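Long-range contacts in 3-oxoacyl-[acyl-carrier-protein] reductase (Sinorhizobium meliloti, PDB 3U9L), which probably catalyses the NADPH-dependent reduction of 3-oxoacyl groups carried on acyl-carrier protein, as a member of the short-chain dehydrogenase/reductase family: residues Arg19-Ala24 with Leu243-Ile248; Leu140-Ser145 with Ser186-Gly191. All blocks are in the same frame, centred on the assembly; numbering follows the deposited sequence.

Contact 1: residues Arg19-Ala24 with Leu243-Ile248; sequences RLTAEA and LVADAI
Thr21 and Ala245 mark the point where helices 16-27 and 242-252 meet, their short segments running at 43° to each other with axes 8.4 Å apart at closest approach. So near an approach is possible because small residues face each other there. The methyl of Ala245 points into the other helix and is received by a shallow seat made of Leu20, Thr21 and Ala24: its CB lies 3.6 Å from Leu20 O and 4.1 Å from Ala24 CB. The carbonyl oxygen of Leu20 accepts the backbone N-H of Ala24 within its own helix, so the methyl rests beside a peptide group that is already engaged.

Thr21 supplies the other half of the contact, and both of its branches are used. With chi1 at -64°, OG1 sits beside the backbone N and CG2 beside the carbonyl carbon. OG1 lies over the backbone of Ala245, 3.5 Å from Ala245 CA, and also touches the Ile248 CD1 methyl, while its polar need is met by a hydrogen bond to the carbonyl oxygen of Phe17 one turn earlier. CG2 meets Ile248, whose side chain crosses that of Thr21 at about a right angle; the methyl is 3.7 Å from both Ile248 CG2 and Ile248 CD1, so it sits over the notch between those two ends. Replacing Thr21 by a glycine would probably open a gap between Ala245 and Ile248 and leave the Phe17 carbonyl without its side-chain donor.

No hydrogen bond or salt bridge crosses this interface. Its cohesion comes from the close fit of methyl groups against backbone and against one another, with the one hydroxyl turned back to its own helix; within these segments, fit of shape rather than polar pairing joins the helices.

Contact 2: residues Leu140-Ser145 with Ser186-Gly191; sequences LLIWIS and SIIVPG
Four backbone hydrogen bonds carry the pairing of Leu140-Ser145 with Ser186-Gly191, in parallel register from Ile142 opposite Ser186 to Ile144 opposite Ile188. Ser186 and Ile188 each give their N-H and accept with their oxygen, bonding Leu141 and Trp143, then Trp143 and Ser145; the last, Ser145 N to Ile188 O, measures 2.7 Å. A CA-H...O contact from Ile142 CA to Ser186 O, 3.1 Å long, adds to the ladder.

Apolar packing on one face joins Ile142, Ile144 and Ile188: Ile142 CG2 reaches Ile188 CG1 at 3.6 Å, and Ile144 runs alongside Ile188, with Ile144 CD1 3.9 Å from Ile188 CG1. Past Ile188, Pro190 CG meets Ile144 CG2 at 3.6 Å, the proline ring set across the isoleucine branch. On the face of Trp143 and Ile187 the indole stacks with His93; just past the strand end Ser145 CB lies tightly against Ile187 CG2, at 3.5 Å.

The two buried hydroxyls find partners outside the strand pair: Ser145 OG bonds Asp168 of helix 158-179, and Ser186 OG the carbonyl oxygen of Pro260.

Neighbouring parallel strands joined through helix 158-179 form a beta-alpha-beta crossover of the Rossmann-type fold of short-chain dehydrogenases.

Overall arrangement
Helix 242-252 links the two contacts, whose centres lie 12 Å apart. It packs on helix 16-27 in contact 1, while its Ile248 also rests on Ile142, Ile144 and Ile188 of contact 2, in the central parallel sheet. Along the chain, the segments come in the order 19-24, 140-145, 186-191, 243-248, so the strand pair falls between the two helical partners. Contact 1 thus ties the first helix of the chain to a late one over one face of the sheet, and contact 2 joins adjacent strands beneath, so that apolar side chains of helix 242-252, chiefly Ile248, pass the packing from the strand pair to helix 16-27 in this Rossmann-type domain.

Contact 1: residues Arg19-Ala24 with Leu243-Ile248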
loop_
_atom_site.group_PDB
_atom_site.type_symbol
_atom_site.label_atom_id
_atom_site.label_comp_id
_atom_site.label_asym_id
_atom_site.label_seq_id
_atom_site.Cartn_x
_atom_site.Cartn_y
_atom_site.Cartn_z
ATOM N N ARG A 19 -20.172 8.826 9.517
ATOM C CA ARG A 19 -21.386 9.274 10.174
ATOM C C ARG A 19 -22.597 9.375 9.262
ATOM O O ARG A 19 -23.655 8.942 9.624
ATOM C CB ARG A 19 -21.115 10.608 10.830
ATOM C CG ARG A 19 -22.338 11.256 11.421
ATOM C CD ARG A 19 -21.885 12.198 12.498
ATOM N NE ARG A 19 -22.743 13.340 12.561
ATOM C CZ ARG A 19 -22.395 14.493 13.151
ATOM N NH1 ARG A 19 -21.205 14.655 13.760
ATOM N NH2 ARG A 19 -23.242 15.467 13.106
ATOM N N LEU A 20 -22.466 9.962 8.089
ATOM C CA LEU A 20 -23.605 10.053 7.204
ATOM C C LEU A 20 -24.010 8.653 6.768
ATOM O O LEU A 20 -25.199 8.316 6.538
ATOM C CB LEU A 20 -23.220 10.873 5.981
ATOM C CG LEU A 20 -22.923 12.354 6.258
ATOM C CD1 LEU A 20 -22.711 13.168 4.960
ATOM C CD2 LEU A 20 -24.048 12.974 7.072
ATOM N N THR A 21 -23.021 7.788 6.628
ATOM C CA THR A 21 -23.382 6.410 6.239
ATOM C C THR A 21 -24.160 5.687 7.325
ATOM O O THR A 21 -25.138 4.978 7.014
ATOM C CB THR A 21 -22.135 5.615 5.805
ATOM O OG1 THR A 21 -21.604 6.247 4.636
ATOM C CG2 THR A 21 -22.505 4.184 5.428
ATOM N N ALA A 22 -23.736 5.820 8.584
ATOM C CA ALA A 22 -24.449 5.201 9.708
ATOM C C ALA A 22 -25.892 5.735 9.768
ATOM O O ALA A 22 -26.842 4.969 9.858
ATOM C CB ALA A 22 -23.722 5.469 10.993
ATOM N N GLU A 23 -26.061 7.052 9.607
ATOM C CA GLU A 23 -27.404 7.633 9.620
ATOM C C GLU A 23 -28.257 7.152 8.443
ATOM O O GLU A 23 -29.419 6.787 8.612
ATOM C CB GLU A 23 -27.328 9.175 9.672
ATOM C CG GLU A 23 -26.543 9.640 10.878
ATOM C CD GLU A 23 -26.375 11.181 10.977
ATOM O OE1 GLU A 23 -26.501 11.889 9.939
ATOM O OE2 GLU A 23 -26.095 11.669 12.118
ATOM N N ALA A 24 -27.706 7.149 7.241
ATOM C CA ALA A 24 -28.497 6.663 6.097
ATOM C C ALA A 24 -28.888 5.190 6.206
ATOM O O ALA A 24 -30.011 4.795 5.845
ATOM C CB ALA A 24 -27.753 6.940 4.761
ATOM N N LEU A 243 -23.357 11.532 -1.308
ATOM C CA LEU A 243 -23.410 10.596 -2.433
ATOM C C LEU A 243 -22.814 9.255 -2.016
ATOM O O LEU A 243 -23.207 8.237 -2.506
ATOM C CB LEU A 243 -22.556 11.121 -3.578
ATOM C CG LEU A 243 -23.139 12.382 -4.231
ATOM C CD1 LEU A 243 -22.115 13.036 -5.176
ATOM C CD2 LEU A 243 -24.397 11.915 -4.941
ATOM N N VAL A 244 -21.811 9.292 -1.146
ATOM C CA VAL A 244 -21.144 8.089 -0.706
ATOM C C VAL A 244 -22.103 7.292 0.172
ATOM O O VAL A 244 -22.259 6.092 -0.025
ATOM C CB VAL A 244 -19.861 8.413 0.065
ATOM C CG1 VAL A 244 -19.255 7.140 0.684
ATOM C CG2 VAL A 244 -18.857 9.117 -0.855
ATOM N N ALA A 245 -22.744 7.954 1.139
ATOM C CA ALA A 245 -23.692 7.284 2.012
ATOM C C ALA A 245 -24.793 6.636 1.172
ATOM O O ALA A 245 -25.225 5.500 1.437
ATOM C CB ALA A 245 -24.278 8.269 3.061
ATOM N N ASP A 246 -25.229 7.305 0.117
ATOM C CA ASP A 246 -26.355 6.742 -0.621
ATOM C C ASP A 246 -25.881 5.555 -1.447
ATOM O O ASP A 246 -26.607 4.594 -1.582
ATOM C CB ASP A 246 -27.029 7.789 -1.504
ATOM C CG ASP A 246 -27.681 8.926 -0.675
ATOM O OD1 ASP A 246 -28.397 8.644 0.368
ATOM O OD2 ASP A 246 -27.423 10.098 -1.063
ATOM N N ALA A 247 -24.652 5.610 -1.961
ATOM C CA ALA A 247 -24.092 4.417 -2.658
ATOM C C ALA A 247 -24.025 3.244 -1.728
ATOM O O ALA A 247 -24.287 2.124 -2.130
ATOM C CB ALA A 247 -22.707 4.709 -3.251
ATOM N N ILE A 248 -23.686 3.479 -0.466
ATOM C CA ILE A 248 -23.584 2.362 0.480
ATOM C C ILE A 248 -24.930 1.720 0.868
ATOM O O ILE A 248 -25.046 0.496 0.991
ATOM C CB ILE A 248 -22.782 2.752 1.739
ATOM C CG1 ILE A 248 -21.340 2.956 1.324
ATOM C CG2 ILE A 248 -22.890 1.626 2.820
ATOM C CD1 ILE A 248 -20.489 3.610 2.377
#

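Contact 2: residues Leu140-Ser145 with Ser186-Gly191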
loop_
_atom_site.group_PDB
_atom_site.type_symbol
_atom_site.label_atom_id
_atom_site.label_comp_id
_atom_site.label_asym_id
_atom_site.label_seq_id
_atom_site.Cartn_x
_atom_site.Cartn_y
_atom_site.Cartn_z
ATOM N N LEU A 140 -21.170 -9.419 4.782
ATOM C CA LEU A 140 -20.669 -8.505 3.749
ATOM C C LEU A 140 -19.680 -7.616 4.384
ATOM O O LEU A 140 -19.990 -7.021 5.439
ATOM C CB LEU A 140 -21.792 -7.655 3.182
ATOM C CG LEU A 140 -21.503 -6.472 2.221
ATOM C CD1 LEU A 140 -20.943 -6.941 0.840
ATOM C CD2 LEU A 140 -22.799 -5.684 2.020
ATOM N N LEU A 141 -18.474 -7.559 3.791
ATOM C CA LEU A 141 -17.467 -6.575 4.148
ATOM C C LEU A 141 -17.538 -5.461 3.139
ATOM O O LEU A 141 -17.522 -5.696 1.900
ATOM C CB LEU A 141 -16.038 -7.172 4.096
ATOM C CG LEU A 141 -15.450 -7.696 5.387
ATOM C CD1 LEU A 141 -16.509 -8.726 5.925
ATOM C CD2 LEU A 141 -14.144 -8.365 5.117
ATOM N N ILE A 142 -17.589 -4.241 3.650
ATOM C CA ILE A 142 -17.498 -3.079 2.783
ATOM C C ILE A 142 -16.278 -2.302 3.228
ATOM O O ILE A 142 -16.121 -1.978 4.417
ATOM C CB ILE A 142 -18.804 -2.185 2.905
ATOM C CG1 ILE A 142 -20.059 -2.985 2.533
ATOM C CG2 ILE A 142 -18.706 -0.921 2.084
ATOM C CD1 ILE A 142 -21.345 -2.169 2.577
ATOM N N TRP A 143 -15.411 -1.957 2.285
ATOM C CA TRP A 143 -14.224 -1.191 2.637
ATOM C C TRP A 143 -14.378 0.173 1.994
ATOM O O TRP A 143 -14.809 0.272 0.836
ATOM C CB TRP A 143 -12.992 -1.896 2.041
ATOM C CG TRP A 143 -12.756 -3.326 2.515
ATOM C CD1 TRP A 143 -13.481 -4.461 2.155
ATOM C CD2 TRP A 143 -11.718 -3.775 3.388
ATOM N NE1 TRP A 143 -12.927 -5.600 2.766
ATOM C CE2 TRP A 143 -11.846 -5.204 3.510
ATOM C CE3 TRP A 143 -10.675 -3.126 4.068
ATOM C CZ2 TRP A 143 -10.977 -5.955 4.303
ATOM C CZ3 TRP A 143 -9.800 -3.880 4.806
ATOM C CH2 TRP A 143 -9.964 -5.268 4.941
ATOM N N ILE A 144 -14.037 1.231 2.710
ATOM C CA ILE A 144 -13.999 2.569 2.086
ATOM C C ILE A 144 -12.593 2.768 1.670
ATOM O O ILE A 144 -11.681 2.915 2.502
ATOM C CB ILE A 144 -14.408 3.714 3.042
ATOM C CG1 ILE A 144 -15.693 3.377 3.773
ATOM C CG2 ILE A 144 -14.440 5.096 2.281
ATOM C CD1 ILE A 144 -16.814 3.018 2.871
ATOM N N SER A 145 -12.381 2.744 0.370
ATOM C CA SER A 145 -11.061 2.780 -0.151
ATOM C C SER A 145 -10.865 4.251 -0.551
ATOM O O SER A 145 -11.401 5.139 0.121
ATOM C CB SER A 145 -10.988 1.872 -1.367
ATOM O OG SER A 145 -9.689 1.776 -1.872
ATOM N N SER A 186 -17.594 -5.641 -0.962
ATOM C CA SER A 186 -17.829 -4.535 -1.848
ATOM C C SER A 186 -16.910 -3.374 -1.405
ATOM O O SER A 186 -16.761 -3.106 -0.190
ATOM C CB SER A 186 -19.342 -4.193 -1.851
ATOM O OG SER A 186 -19.542 -3.057 -2.677
ATOM N N ILE A 187 -16.245 -2.717 -2.367
ATOM C CA ILE A 187 -15.288 -1.703 -2.051
ATOM C C ILE A 187 -15.797 -0.365 -2.618
ATOM O O ILE A 187 -16.110 -0.237 -3.795
ATOM C CB ILE A 187 -13.901 -1.977 -2.662
ATOM C CG1 ILE A 187 -13.347 -3.346 -2.168
ATOM C CG2 ILE A 187 -12.962 -0.806 -2.295
ATOM C CD1 ILE A 187 -12.010 -3.879 -2.750
ATOM N N ILE A 188 -15.901 0.616 -1.752
ATOM C CA ILE A 188 -16.346 1.934 -2.149
ATOM C C ILE A 188 -15.091 2.757 -2.423
ATOM O O ILE A 188 -14.152 2.804 -1.615
ATOM C CB ILE A 188 -17.184 2.602 -1.024
ATOM C CG1 ILE A 188 -18.275 1.634 -0.451
ATOM C CG2 ILE A 188 -17.729 3.930 -1.488
ATOM C CD1 ILE A 188 -19.246 0.991 -1.482
ATOM N N VAL A 189 -15.105 3.389 -3.580
ATOM C CA VAL A 189 -14.005 4.190 -4.050
ATOM C C VAL A 189 -14.393 5.701 -4.179
ATOM O O VAL A 189 -14.786 6.178 -5.229
ATOM C CB VAL A 189 -13.390 3.588 -5.337
ATOM C CG1 VAL A 189 -12.142 4.322 -5.715
ATOM C CG2 VAL A 189 -13.062 2.099 -5.096
ATOM N N PRO A 190 -14.289 6.439 -3.072
ATOM C CA PRO A 190 -14.635 7.880 -3.039
ATOM C C PRO A 190 -13.541 8.727 -3.611
ATOM O O PRO A 190 -12.365 8.469 -3.336
ATOM C CB PRO A 190 -14.765 8.213 -1.537
ATOM C CG PRO A 190 -14.499 6.961 -0.802
ATOM C CD PRO A 190 -13.896 5.932 -1.746
ATOM N N GLY A 191 -13.929 9.717 -4.413
ATOM C CA GLY A 191 -12.978 10.686 -4.941
ATOM C C GLY A 191 -12.845 11.822 -3.942
ATOM O O GLY A 191 -13.150 11.667 -2.746
#